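Local coordinates for chromosomal replication initiator protein DnaA (Aquifex aeolicus, PDB 1L8Q), which binds ATP and the replication origin, oriC, and probably starts assembly of the complex that initiates chromosomal DNA replication once per cell cycle, at residues 198-201 with 202-205; 168-171 with 172-176; 59-63 with 64-68. All blocks are in the same frame, centred on the assembly; numbering follows the deposited sequence.

Contact 1. Residues 198-201 with 202-205; sequences TKNV and REIE. With ADP (adenosine-5'-diphosphate), chain C.
Val201 O accepts the amide of Glu205, with N to O 2.8 Å and an N-H...O angle of 165°, while Ile204 N makes a longer, weak bond to Asn200 O; together they set the opening turn of helix 201-214. From this turn the Glu203 side chain reaches back to the loop. Its OE1 accepts Lys199 N at 3.0 Å, and the amide approaches from above the carboxylate plane, 42° out of it. Lys199, its CG between backbone N and carbonyl carbon (chi1 55°), slants across the same carboxylate. Its NZ stops 4.4 Å from Glu203 OE2, beyond a salt bridge, though the opposite charges probably attract. Thr198 crosses Ile204 at about a right angle, OG1 against CG1; that hydroxyl is bonded to Leu194 O. This turn corresponds to the sensor 2 region of AAA+ ATPases, and Arg202, which contacts ATP in another structure of this protein, fits the sensor 2 arginine. Here, with ADP bound, Arg202 NH2 is 6.8 Å from ADP O3B. Val201 faces the nucleotide sugar, both CB and CG2 lying 3.4 Å from ADP O4'. The Val201 and Glu205 side chains lie side by side, with CG1 near OE2, whose charge is paired with Lys178.

Contact 2. Residues 168-171 with 172-176; sequences NKTR and FKIIK. With ADP (adenosine-5'-diphosphate), chain C.
Asn168 O takes Phe172 N at 3.1 Å (N-H...O 166°), and Thr170 O takes Ile174 N at 2.9 Å, the amide pointing almost straight down the carbonyl. Arg171 O likewise receives Ile175 N, and Lys169 O a weak bond from Lys173 N, all in regular i to i+4 spacing. Among the charged groups, Lys169 and Lys173 bring like ends together: Lys169 bends at its last torsion (chi4 -82°), which turns NZ toward Lys173 NZ, 3.3 Å away. The like charges would probably disfavour so close an approach, and the modelled distance is uncertain. Arg171 folds back at chi3 toward Asn168; its NH2 is modelled so near OD1 that the bond length is doubtful, while NH1 donates to Leu195 O. Apolar contacts divide between two sides. Phe172 carries Lys176 CD over one ring face, 4.1 Å above the plane and offset toward the rim, and also packs on Ile191 and Leu195 of helix 188-197. Toward the nucleotide, Thr170 CG2 and Ile174 CD1 approach within 4.1 Å of each other. Ile174 CD1 sits over a face of the adenine, 3.6 Å from ADP N3, and Thr170 CG2 comes near the exocyclic N6. This is a helix of the AAA+ lid, closing over a nucleotide whose phosphates are bound by the P-loop of the alpha/beta core.

Contact 3. Residues 59-63 with 64-68; sequences NEAKK and RGYRV
Tyr66 N donates to Ala61 O at 2.7 Å and Gly65 N to Lys62 O at 2.8 Å, the two bonds of a Schellman motif that ends helix 50-63. The first donor is tilted moderately from the carbonyl plane of Ala61, whereas Gly65 N comes from well above the carbonyl plane of Lys62. Gly65 turns the chain with a positive phi of 111°, where a side chain would press against the preceding carbonyl. Arg64 N adds only weak bonds, to Glu60 O and Ala61 O. Past the turn, Ala61 CB rests against Val68 CG2 (3.9 Å) and Tyr66 CB (4.0 Å), and the edge of the tyrosine ring lies beside Ala61 O. On the outer side Glu60 grips Arg64. Its OE1 receives NH1 at 2.8 Å nearly along the C-O axis, but NH1 offers itself obliquely, and the carboxylate and guanidinium planes stand 88° apart. Glu60 bends at chi2 (-66°), carrying its carboxylate on toward the C-terminal end of the helix so that the other oxygen, OE2, can take a weak salt bridge from Lys63 NZ. One carboxylate thus serves two cations in a small network, probably favouring its ionised form. Farther out, Glu31 pairs with Arg64 NH2 and so helps to place the guanidinium, and Asp2 pairs with Lys62. The Asp100 side chain accepts Arg67 N, fixing the chain just before strand 68-72 begins. Ala61 and Val68 both pack on Leu101, and Val68 also on Leu103, both residues of neighbouring strand 101-105; Tyr66 lies against Leu33. The turn therefore joins the helix that starts from the Walker A loop to strand 68-72, an outermost strand of the parallel five-stranded AAA+ sheet.

In the fold
From the N terminus, contact 3 comes first, turning the chain out of helix 50-63 and into strand 68-72 at one edge of the parallel sheet. The chain then builds the rest of the alpha/beta core before entering contact 2, near the start of helix 168-181, and contact 1, where the loop after helix 188-197 turns into helix 201-214. The three follow in series; none encloses or crosses another. Contacts 1 and 2 touch, with Ile204 on Ile175 and Val201 on Ile174, and both border ADP, joining helices 168-181 and 201-214 beside the nucleotide. Contact 3 stands apart, its nearest atoms about 16 Å from either of the others.

Contact 1. Residues 198-201 with 202-205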
ATOM      1  N   THR A 198       8.103   9.647  -4.509  1.00 32.72           N
ATOM      2  CA  THR A 198       6.790   9.059  -4.341  1.00 32.58           C
ATOM      3  C   THR A 198       6.622   7.766  -5.123  1.00 33.37           C
ATOM      4  O   THR A 198       7.313   7.533  -6.119  1.00 33.16           O
ATOM      5  CB  THR A 198       5.682  10.065  -4.734  1.00 32.58           C
ATOM      6  OG1 THR A 198       5.674  10.257  -6.151  1.00 31.89           O
ATOM      7  CG2 THR A 198       5.980  11.439  -4.194  1.00 31.40           C
ATOM      8  N   LYS A 199       5.684   6.932  -4.670  1.00 34.08           N
ATOM      9  CA  LYS A 199       5.395   5.656  -5.307  1.00 34.66           C
ATOM     10  C   LYS A 199       3.883   5.516  -5.492  1.00 35.36           C
ATOM     11  O   LYS A 199       3.415   4.793  -6.363  1.00 35.67           O
ATOM     12  CB  LYS A 199       5.917   4.525  -4.436  1.00 34.52           C
ATOM     13  CG  LYS A 199       5.385   4.551  -3.009  1.00 35.27           C
ATOM     14  CD  LYS A 199       5.449   3.164  -2.343  1.00 35.96           C
ATOM     15  CE  LYS A 199       5.100   3.244  -0.851  1.00 36.07           C
ATOM     16  NZ  LYS A 199       4.605   1.943  -0.304  1.00 36.01           N
ATOM     17  N   ASN A 200       3.142   6.236  -4.656  1.00 35.98           N
ATOM     18  CA  ASN A 200       1.688   6.201  -4.584  1.00 36.11           C
ATOM     19  C   ASN A 200       1.142   7.492  -5.153  1.00 35.18           C
ATOM     20  O   ASN A 200       1.877   8.420  -5.363  1.00 34.98           O
ATOM     21  CB  ASN A 200       1.278   6.202  -3.106  1.00 36.47           C
ATOM     22  CG  ASN A 200       0.899   4.868  -2.615  1.00 41.15           C
ATOM     23  OD1 ASN A 200       0.245   4.104  -3.323  1.00 47.16           O
ATOM     24  ND2 ASN A 200       1.286   4.552  -1.367  1.00 45.11           N
ATOM     25  N   VAL A 201      -0.172   7.558  -5.328  1.00 33.99           N
ATOM     26  CA  VAL A 201      -0.841   8.800  -5.596  1.00 32.30           C
ATOM     27  C   VAL A 201      -1.041   9.503  -4.246  1.00 32.05           C
ATOM     28  O   VAL A 201      -1.094  10.737  -4.173  1.00 32.11           O
ATOM     29  CB  VAL A 201      -2.211   8.569  -6.261  1.00 32.12           C
ATOM     30  CG1 VAL A 201      -3.235   9.578  -5.766  1.00 31.05           C
ATOM     31  CG2 VAL A 201      -2.084   8.658  -7.753  1.00 31.97           C
ATOM     32  N   ARG A 202      -1.152   8.714  -3.181  1.00 31.09           N
ATOM     33  CA  ARG A 202      -1.296   9.254  -1.836  1.00 30.60           C
ATOM     34  C   ARG A 202      -0.087  10.125  -1.474  1.00 30.09           C
ATOM     35  O   ARG A 202      -0.231  11.194  -0.904  1.00 29.75           O
ATOM     36  CB  ARG A 202      -1.453   8.126  -0.812  1.00 30.55           C
ATOM     37  CG  ARG A 202      -2.021   8.567   0.519  1.00 31.83           C
ATOM     38  CD  ARG A 202      -1.835   7.558   1.667  1.00 37.61           C
ATOM     39  NE  ARG A 202      -2.759   6.412   1.612  1.00 40.65           N
ATOM     40  CZ  ARG A 202      -4.094   6.508   1.588  1.00 42.05           C
ATOM     41  NH1 ARG A 202      -4.687   7.702   1.603  1.00 42.59           N
ATOM     42  NH2 ARG A 202      -4.833   5.405   1.548  1.00 42.76           N
ATOM     43  N   GLU A 203       1.104   9.656  -1.816  1.00 29.87           N
ATOM     44  CA  GLU A 203       2.326  10.383  -1.510  1.00 29.56           C
ATOM     45  C   GLU A 203       2.455  11.593  -2.432  1.00 28.93           C
ATOM     46  O   GLU A 203       2.966  12.645  -2.043  1.00 28.97           O
ATOM     47  CB  GLU A 203       3.551   9.453  -1.619  1.00 29.59           C
ATOM     48  CG  GLU A 203       3.521   8.310  -0.611  1.00 31.19           C
ATOM     49  CD  GLU A 203       4.638   7.305  -0.818  1.00 34.87           C
ATOM     50  OE1 GLU A 203       5.451   7.517  -1.748  1.00 37.00           O
ATOM     51  OE2 GLU A 203       4.703   6.298  -0.052  1.00 35.42           O
ATOM     52  N   ILE A 204       1.973  11.442  -3.653  1.00 28.14           N
ATOM     53  CA  ILE A 204       1.994  12.526  -4.611  1.00 27.09           C
ATOM     54  C   ILE A 204       1.091  13.657  -4.124  1.00 27.21           C
ATOM     55  O   ILE A 204       1.468  14.813  -4.150  1.00 27.42           O
ATOM     56  CB  ILE A 204       1.540  12.021  -5.986  1.00 26.83           C
ATOM     57  CG1 ILE A 204       2.596  11.091  -6.580  1.00 25.43           C
ATOM     58  CG2 ILE A 204       1.288  13.173  -6.918  1.00 25.83           C
ATOM     59  CD1 ILE A 204       2.166  10.434  -7.869  1.00 22.17           C
ATOM     60  N   GLU A 205      -0.111  13.316  -3.679  1.00 27.30           N
ATOM     61  CA  GLU A 205      -1.019  14.324  -3.153  1.00 27.02           C
ATOM     62  C   GLU A 205      -0.474  14.925  -1.848  1.00 26.82           C
ATOM     63  O   GLU A 205      -0.603  16.127  -1.602  1.00 26.75           O
ATOM     64  CB  GLU A 205      -2.434  13.758  -2.991  1.00 26.87           C
ATOM     65  CG  GLU A 205      -3.183  13.747  -4.309  1.00 28.00           C
ATOM     66  CD  GLU A 205      -4.579  13.187  -4.220  1.00 30.81           C
ATOM     67  OE1 GLU A 205      -5.045  12.888  -3.102  1.00 32.62           O
ATOM     68  OE2 GLU A 205      -5.209  13.036  -5.292  1.00 33.02           O
TER
HETATM   69  PB  ADP C 400      -4.825   0.099  -4.517  1.00 22.20           P
HETATM   70  O1B ADP C 400      -6.317  -0.265  -4.508  1.00 19.51           O
HETATM   71  O2B ADP C 400      -3.955  -0.869  -5.265  1.00 21.62           O
HETATM   72  O3B ADP C 400      -4.300   0.501  -3.175  1.00 20.55           O
HETATM   73  PA  ADP C 400      -6.036   2.213  -5.774  1.00 22.36           P
HETATM   74  O1A ADP C 400      -6.840   1.500  -6.845  1.00 23.39           O
HETATM   75  O2A ADP C 400      -6.820   2.437  -4.492  1.00 20.72           O
HETATM   76  O3A ADP C 400      -4.717   1.401  -5.407  1.00 20.41           O
HETATM   77  O5' ADP C 400      -5.459   3.578  -6.356  1.00 21.50           O
HETATM   78  C5' ADP C 400      -4.743   4.473  -5.525  1.00 21.08           C
HETATM   79  C4' ADP C 400      -4.874   5.829  -6.173  1.00 20.95           C
HETATM   80  O4' ADP C 400      -4.006   5.919  -7.320  1.00 20.73           O
HETATM   81  C3' ADP C 400      -6.282   5.998  -6.698  1.00 20.11           C
HETATM   82  O3' ADP C 400      -6.563   7.385  -6.583  1.00 24.08           O
HETATM   83  C2' ADP C 400      -6.154   5.603  -8.153  1.00 19.34           C
HETATM   84  O2' ADP C 400      -7.128   6.141  -9.031  1.00 14.03           O
HETATM   85  C1' ADP C 400      -4.775   6.085  -8.513  1.00 20.09           C
HETATM   86  N9  ADP C 400      -4.277   5.204  -9.577  1.00 23.14           N
HETATM   87  C8  ADP C 400      -3.785   3.953  -9.421  1.00 23.98           C
HETATM   88  N7  ADP C 400      -3.422   3.435 -10.634  1.00 25.13           N
HETATM   89  C5  ADP C 400      -3.701   4.352 -11.567  1.00 24.21           C
HETATM   90  C6  ADP C 400      -3.573   4.448 -13.028  1.00 23.56           C
HETATM   91  N6  ADP C 400      -3.065   3.439 -13.753  1.00 23.63           N
HETATM   92  N1  ADP C 400      -3.977   5.577 -13.621  1.00 25.50           N
HETATM   93  C2  ADP C 400      -4.484   6.611 -12.920  1.00 24.49           C
HETATM   94  N3  ADP C 400      -4.622   6.584 -11.581  1.00 24.82           N
HETATM   95  C4  ADP C 400      -4.262   5.509 -10.873  1.00 24.18           C

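Contact 2. Residues 168-171 with 172-176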
ATOM      1  N   ASN A 168       7.335   3.410 -13.282  1.00 24.81           N
ATOM      2  CA  ASN A 168       7.803   4.796 -13.405  1.00 24.34           C
ATOM      3  C   ASN A 168       7.158   5.581 -14.548  1.00 24.17           C
ATOM      4  O   ASN A 168       6.763   6.720 -14.377  1.00 23.65           O
ATOM      5  CB  ASN A 168       9.337   4.847 -13.540  1.00 24.21           C
ATOM      6  CG  ASN A 168      10.060   4.427 -12.259  1.00 23.49           C
ATOM      7  OD1 ASN A 168       9.625   4.726 -11.157  1.00 22.87           O
ATOM      8  ND2 ASN A 168      11.171   3.731 -12.416  1.00 24.40           N
ATOM      9  N   LYS A 169       7.058   4.978 -15.717  1.00 24.61           N
ATOM     10  CA  LYS A 169       6.447   5.680 -16.833  1.00 24.83           C
ATOM     11  C   LYS A 169       5.019   6.070 -16.478  1.00 24.44           C
ATOM     12  O   LYS A 169       4.541   7.129 -16.880  1.00 24.44           O
ATOM     13  CB  LYS A 169       6.478   4.841 -18.110  1.00 25.14           C
ATOM     14  CG  LYS A 169       6.029   5.616 -19.346  1.00 27.56           C
ATOM     15  CD  LYS A 169       6.180   4.806 -20.651  1.00 31.08           C
ATOM     16  CE  LYS A 169       6.280   5.749 -21.891  1.00 32.44           C
ATOM     17  NZ  LYS A 169       4.959   6.248 -22.425  1.00 31.53           N
ATOM     18  N   THR A 170       4.360   5.229 -15.686  1.00 23.96           N
ATOM     19  CA  THR A 170       2.980   5.470 -15.294  1.00 23.46           C
ATOM     20  C   THR A 170       2.837   6.583 -14.232  1.00 23.48           C
ATOM     21  O   THR A 170       2.051   7.510 -14.412  1.00 22.96           O
ATOM     22  CB  THR A 170       2.320   4.148 -14.867  1.00 23.37           C
ATOM     23  OG1 THR A 170       2.182   3.307 -16.019  1.00 22.93           O
ATOM     24  CG2 THR A 170       0.894   4.362 -14.430  1.00 23.45           C
ATOM     25  N   ARG A 171       3.598   6.499 -13.144  1.00 23.60           N
ATOM     26  CA  ARG A 171       3.573   7.555 -12.132  1.00 24.75           C
ATOM     27  C   ARG A 171       3.774   8.899 -12.816  1.00 24.81           C
ATOM     28  O   ARG A 171       3.049   9.854 -12.579  1.00 24.81           O
ATOM     29  CB  ARG A 171       4.701   7.367 -11.119  1.00 25.01           C
ATOM     30  CG  ARG A 171       4.333   6.566  -9.909  1.00 28.29           C
ATOM     31  CD  ARG A 171       5.324   6.668  -8.758  1.00 31.87           C
ATOM     32  NE  ARG A 171       6.632   6.147  -9.134  1.00 33.51           N
ATOM     33  CZ  ARG A 171       7.756   6.825  -8.984  1.00 33.68           C
ATOM     34  NH1 ARG A 171       7.722   8.045  -8.453  1.00 33.42           N
ATOM     35  NH2 ARG A 171       8.909   6.293  -9.360  1.00 32.22           N
ATOM     36  N   PHE A 172       4.788   8.952 -13.664  1.00 24.74           N
ATOM     37  CA  PHE A 172       5.102  10.133 -14.416  1.00 24.99           C
ATOM     38  C   PHE A 172       3.843  10.730 -15.042  1.00 25.25           C
ATOM     39  O   PHE A 172       3.522  11.898 -14.809  1.00 25.44           O
ATOM     40  CB  PHE A 172       6.138   9.794 -15.491  1.00 25.06           C
ATOM     41  CG  PHE A 172       6.496  10.937 -16.379  1.00 24.16           C
ATOM     42  CD1 PHE A 172       7.168  12.033 -15.880  1.00 25.05           C
ATOM     43  CD2 PHE A 172       6.187  10.900 -17.730  1.00 25.98           C
ATOM     44  CE1 PHE A 172       7.520  13.109 -16.718  1.00 26.38           C
ATOM     45  CE2 PHE A 172       6.527  11.962 -18.583  1.00 26.87           C
ATOM     46  CZ  PHE A 172       7.199  13.071 -18.071  1.00 26.04           C
ATOM     47  N   LYS A 173       3.132   9.940 -15.836  1.00 25.05           N
ATOM     48  CA  LYS A 173       1.915  10.443 -16.454  1.00 24.90           C
ATOM     49  C   LYS A 173       0.918  10.877 -15.372  1.00 24.92           C
ATOM     50  O   LYS A 173       0.302  11.948 -15.475  1.00 24.88           O
ATOM     51  CB  LYS A 173       1.307   9.406 -17.396  1.00 24.80           C
ATOM     52  CG  LYS A 173       2.236   9.019 -18.535  1.00 24.84           C
ATOM     53  CD  LYS A 173       1.521   8.249 -19.612  1.00 25.10           C
ATOM     54  CE  LYS A 173       2.495   7.698 -20.625  1.00 25.12           C
ATOM     55  NZ  LYS A 173       1.824   6.726 -21.543  1.00 26.06           N
ATOM     56  N   ILE A 174       0.775  10.065 -14.326  1.00 24.50           N
ATOM     57  CA  ILE A 174      -0.137  10.415 -13.255  1.00 24.21           C
ATOM     58  C   ILE A 174       0.285  11.764 -12.643  1.00 24.66           C
ATOM     59  O   ILE A 174      -0.512  12.706 -12.528  1.00 24.22           O
ATOM     60  CB  ILE A 174      -0.202   9.303 -12.213  1.00 23.63           C
ATOM     61  CG1 ILE A 174      -0.960   8.106 -12.785  1.00 23.54           C
ATOM     62  CG2 ILE A 174      -0.893   9.794 -10.964  1.00 23.14           C
ATOM     63  CD1 ILE A 174      -1.047   6.904 -11.837  1.00 23.31           C
ATOM     64  N   ILE A 175       1.554  11.870 -12.305  1.00 24.78           N
ATOM     65  CA  ILE A 175       2.061  13.098 -11.734  1.00 25.25           C
ATOM     66  C   ILE A 175       1.661  14.311 -12.569  1.00 25.78           C
ATOM     67  O   ILE A 175       1.267  15.344 -12.031  1.00 26.38           O
ATOM     68  CB  ILE A 175       3.579  13.007 -11.563  1.00 25.22           C
ATOM     69  CG1 ILE A 175       3.915  12.162 -10.323  1.00 25.29           C
ATOM     70  CG2 ILE A 175       4.177  14.366 -11.449  1.00 24.93           C
ATOM     71  CD1 ILE A 175       5.367  11.689 -10.275  1.00 25.68           C
ATOM     72  N   LYS A 176       1.756  14.198 -13.885  1.00 26.33           N
ATOM     73  CA  LYS A 176       1.333  15.289 -14.741  1.00 26.45           C
ATOM     74  C   LYS A 176      -0.139  15.554 -14.546  1.00 26.51           C
ATOM     75  O   LYS A 176      -0.540  16.700 -14.427  1.00 27.24           O
ATOM     76  CB  LYS A 176       1.574  14.978 -16.198  1.00 26.76           C
ATOM     77  CG  LYS A 176       2.988  15.220 -16.709  1.00 27.92           C
ATOM     78  CD  LYS A 176       3.169  14.397 -17.978  1.00 31.23           C
ATOM     79  CE  LYS A 176       4.340  14.838 -18.801  1.00 33.59           C
ATOM     80  NZ  LYS A 176       4.323  14.150 -20.134  1.00 33.25           N
TER
HETATM   81  PB  ADP C 400      -4.825   0.099  -4.517  1.00 22.20           P
HETATM   82  O1B ADP C 400      -6.317  -0.265  -4.508  1.00 19.51           O
HETATM   83  O2B ADP C 400      -3.955  -0.869  -5.265  1.00 21.62           O
HETATM   84  O3B ADP C 400      -4.300   0.501  -3.175  1.00 20.55           O
HETATM   85  PA  ADP C 400      -6.036   2.213  -5.774  1.00 22.36           P
HETATM   86  O1A ADP C 400      -6.840   1.500  -6.845  1.00 23.39           O
HETATM   87  O2A ADP C 400      -6.820   2.437  -4.492  1.00 20.72           O
HETATM   88  O3A ADP C 400      -4.717   1.401  -5.407  1.00 20.41           O
HETATM   89  O5' ADP C 400      -5.459   3.578  -6.356  1.00 21.50           O
HETATM   90  C5' ADP C 400      -4.743   4.473  -5.525  1.00 21.08           C
HETATM   91  C4' ADP C 400      -4.874   5.829  -6.173  1.00 20.95           C
HETATM   92  O4' ADP C 400      -4.006   5.919  -7.320  1.00 20.73           O
HETATM   93  C3' ADP C 400      -6.282   5.998  -6.698  1.00 20.11           C
HETATM   94  O3' ADP C 400      -6.563   7.385  -6.583  1.00 24.08           O
HETATM   95  C2' ADP C 400      -6.154   5.603  -8.153  1.00 19.34           C
HETATM   96  O2' ADP C 400      -7.128   6.141  -9.031  1.00 14.03           O
HETATM   97  C1' ADP C 400      -4.775   6.085  -8.513  1.00 20.09           C
HETATM   98  N9  ADP C 400      -4.277   5.204  -9.577  1.00 23.14           N
HETATM   99  C8  ADP C 400      -3.785   3.953  -9.421  1.00 23.98           C
HETATM  100  N7  ADP C 400      -3.422   3.435 -10.634  1.00 25.13           N
HETATM  101  C5  ADP C 400      -3.701   4.352 -11.567  1.00 24.21           C
HETATM  102  C6  ADP C 400      -3.573   4.448 -13.028  1.00 23.56           C
HETATM  103  N6  ADP C 400      -3.065   3.439 -13.753  1.00 23.63           N
HETATM  104  N1  ADP C 400      -3.977   5.577 -13.621  1.00 25.50           N
HETATM  105  C2  ADP C 400      -4.484   6.611 -12.920  1.00 24.49           C
HETATM  106  N3  ADP C 400      -4.622   6.584 -11.581  1.00 24.82           N
HETATM  107  C4  ADP C 400      -4.262   5.509 -10.873  1.00 24.18           C

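Contact 3. Residues 59-63 with 64-68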
ATOM      1  N   ASN A  59     -18.263  -0.064 -12.798  1.00 27.65           N
ATOM      2  CA  ASN A  59     -18.967   1.049 -13.413  1.00 28.38           C
ATOM      3  C   ASN A  59     -19.344   0.758 -14.858  1.00 29.06           C
ATOM      4  O   ASN A  59     -20.435   1.123 -15.298  1.00 29.42           O
ATOM      5  CB  ASN A  59     -18.172   2.350 -13.306  1.00 28.10           C
ATOM      6  CG  ASN A  59     -18.132   2.879 -11.903  1.00 27.24           C
ATOM      7  OD1 ASN A  59     -19.059   2.669 -11.129  1.00 28.27           O
ATOM      8  ND2 ASN A  59     -17.051   3.545 -11.553  1.00 26.06           N
ATOM      9  N   GLU A  60     -18.446   0.097 -15.584  1.00 29.27           N
ATOM     10  CA  GLU A  60     -18.708  -0.286 -16.961  1.00 30.32           C
ATOM     11  C   GLU A  60     -19.867  -1.259 -17.040  1.00 31.03           C
ATOM     12  O   GLU A  60     -20.818  -1.048 -17.800  1.00 31.04           O
ATOM     13  CB  GLU A  60     -17.482  -0.946 -17.581  1.00 30.31           C
ATOM     14  CG  GLU A  60     -16.775  -0.110 -18.615  1.00 32.16           C
ATOM     15  CD  GLU A  60     -17.617   0.123 -19.845  1.00 35.25           C
ATOM     16  OE1 GLU A  60     -17.914  -0.858 -20.555  1.00 37.68           O
ATOM     17  OE2 GLU A  60     -17.982   1.291 -20.108  1.00 36.16           O
ATOM     18  N   ALA A  61     -19.783  -2.338 -16.268  1.00 31.56           N
ATOM     19  CA  ALA A  61     -20.817  -3.353 -16.306  1.00 32.44           C
ATOM     20  C   ALA A  61     -22.178  -2.747 -15.955  1.00 33.10           C
ATOM     21  O   ALA A  61     -23.214  -3.166 -16.480  1.00 33.18           O
ATOM     22  CB  ALA A  61     -20.474  -4.502 -15.376  1.00 32.16           C
ATOM     23  N   LYS A  62     -22.177  -1.745 -15.086  1.00 33.73           N
ATOM     24  CA  LYS A  62     -23.432  -1.137 -14.674  1.00 35.04           C
ATOM     25  C   LYS A  62     -23.969  -0.234 -15.768  1.00 35.20           C
ATOM     26  O   LYS A  62     -25.164  -0.215 -16.054  1.00 34.96           O
ATOM     27  CB  LYS A  62     -23.261  -0.346 -13.378  1.00 35.32           C
ATOM     28  CG  LYS A  62     -24.573   0.093 -12.783  1.00 37.18           C
ATOM     29  CD  LYS A  62     -24.393   0.641 -11.386  1.00 40.80           C
ATOM     30  CE  LYS A  62     -23.877   2.062 -11.429  1.00 43.00           C
ATOM     31  NZ  LYS A  62     -24.143   2.768 -10.147  1.00 44.48           N
ATOM     32  N   LYS A  63     -23.065   0.514 -16.378  1.00 35.71           N
ATOM     33  CA  LYS A  63     -23.418   1.408 -17.459  1.00 36.26           C
ATOM     34  C   LYS A  63     -23.950   0.601 -18.640  1.00 36.16           C
ATOM     35  O   LYS A  63     -24.633   1.129 -19.509  1.00 36.20           O
ATOM     36  CB  LYS A  63     -22.199   2.249 -17.855  1.00 36.47           C
ATOM     37  CG  LYS A  63     -22.248   2.873 -19.244  1.00 38.51           C
ATOM     38  CD  LYS A  63     -21.079   3.841 -19.446  1.00 41.95           C
ATOM     39  CE  LYS A  63     -19.913   3.478 -18.534  1.00 45.06           C
ATOM     40  NZ  LYS A  63     -18.667   4.246 -18.840  1.00 48.29           N
ATOM     41  N   ARG A  64     -23.647  -0.693 -18.650  1.00 36.14           N
ATOM     42  CA  ARG A  64     -24.105  -1.572 -19.715  1.00 35.81           C
ATOM     43  C   ARG A  64     -25.403  -2.257 -19.333  1.00 35.26           C
ATOM     44  O   ARG A  64     -26.045  -2.884 -20.177  1.00 35.31           O
ATOM     45  CB  ARG A  64     -23.036  -2.603 -20.066  1.00 36.04           C
ATOM     46  CG  ARG A  64     -22.054  -2.120 -21.108  1.00 37.18           C
ATOM     47  CD  ARG A  64     -20.606  -2.454 -20.802  1.00 39.92           C
ATOM     48  NE  ARG A  64     -20.200  -3.744 -21.344  1.00 41.69           N
ATOM     49  CZ  ARG A  64     -19.157  -3.913 -22.139  1.00 42.74           C
ATOM     50  NH1 ARG A  64     -18.410  -2.870 -22.495  1.00 42.68           N
ATOM     51  NH2 ARG A  64     -18.862  -5.122 -22.587  1.00 43.64           N
ATOM     52  N   GLY A  65     -25.781  -2.143 -18.057  1.00 34.47           N
ATOM     53  CA  GLY A  65     -27.032  -2.703 -17.571  1.00 33.32           C
ATOM     54  C   GLY A  65     -26.929  -3.889 -16.619  1.00 32.81           C
ATOM     55  O   GLY A  65     -27.961  -4.412 -16.182  1.00 32.63           O
ATOM     56  N   TYR A  66     -25.705  -4.312 -16.286  1.00 31.93           N
ATOM     57  CA  TYR A  66     -25.510  -5.469 -15.410  1.00 31.23           C
ATOM     58  C   TYR A  66     -25.714  -5.148 -13.927  1.00 30.92           C
ATOM     59  O   TYR A  66     -25.492  -4.033 -13.483  1.00 30.82           O
ATOM     60  CB  TYR A  66     -24.117  -6.070 -15.617  1.00 31.52           C
ATOM     61  CG  TYR A  66     -23.896  -6.675 -16.979  1.00 31.44           C
ATOM     62  CD1 TYR A  66     -24.404  -7.925 -17.290  1.00 31.86           C
ATOM     63  CD2 TYR A  66     -23.171  -6.001 -17.953  1.00 30.62           C
ATOM     64  CE1 TYR A  66     -24.205  -8.486 -18.534  1.00 31.55           C
ATOM     65  CE2 TYR A  66     -22.966  -6.551 -19.199  1.00 29.83           C
ATOM     66  CZ  TYR A  66     -23.486  -7.797 -19.488  1.00 30.87           C
ATOM     67  OH  TYR A  66     -23.294  -8.367 -20.736  1.00 29.67           O
ATOM     68  N   ARG A  67     -26.134  -6.150 -13.171  1.00 30.74           N
ATOM     69  CA  ARG A  67     -26.316  -6.039 -11.734  1.00 30.90           C
ATOM     70  C   ARG A  67     -24.943  -6.257 -11.068  1.00 30.13           C
ATOM     71  O   ARG A  67     -24.297  -7.294 -11.275  1.00 30.31           O
ATOM     72  CB  ARG A  67     -27.298  -7.122 -11.290  1.00 31.83           C
ATOM     73  CG  ARG A  67     -28.327  -6.705 -10.235  1.00 35.22           C
ATOM     74  CD  ARG A  67     -29.395  -7.776  -9.976  1.00 39.84           C
ATOM     75  NE  ARG A  67     -30.529  -7.265  -9.209  1.00 43.36           N
ATOM     76  CZ  ARG A  67     -31.767  -7.182  -9.683  1.00 45.43           C
ATOM     77  NH1 ARG A  67     -32.032  -7.573 -10.932  1.00 44.94           N
ATOM     78  NH2 ARG A  67     -32.747  -6.705  -8.913  1.00 47.09           N
ATOM     79  N   VAL A  68     -24.487  -5.288 -10.276  1.00 28.80           N
ATOM     80  CA  VAL A  68     -23.128  -5.347  -9.742  1.00 27.32           C
ATOM     81  C   VAL A  68     -23.047  -5.147  -8.249  1.00 26.90           C
ATOM     82  O   VAL A  68     -23.775  -4.366  -7.699  1.00 26.68           O
ATOM     83  CB  VAL A  68     -22.251  -4.234 -10.371  1.00 27.06           C
ATOM     84  CG1 VAL A  68     -20.819  -4.314  -9.858  1.00 26.71           C
ATOM     85  CG2 VAL A  68     -22.288  -4.294 -11.879  1.00 26.25           C
TER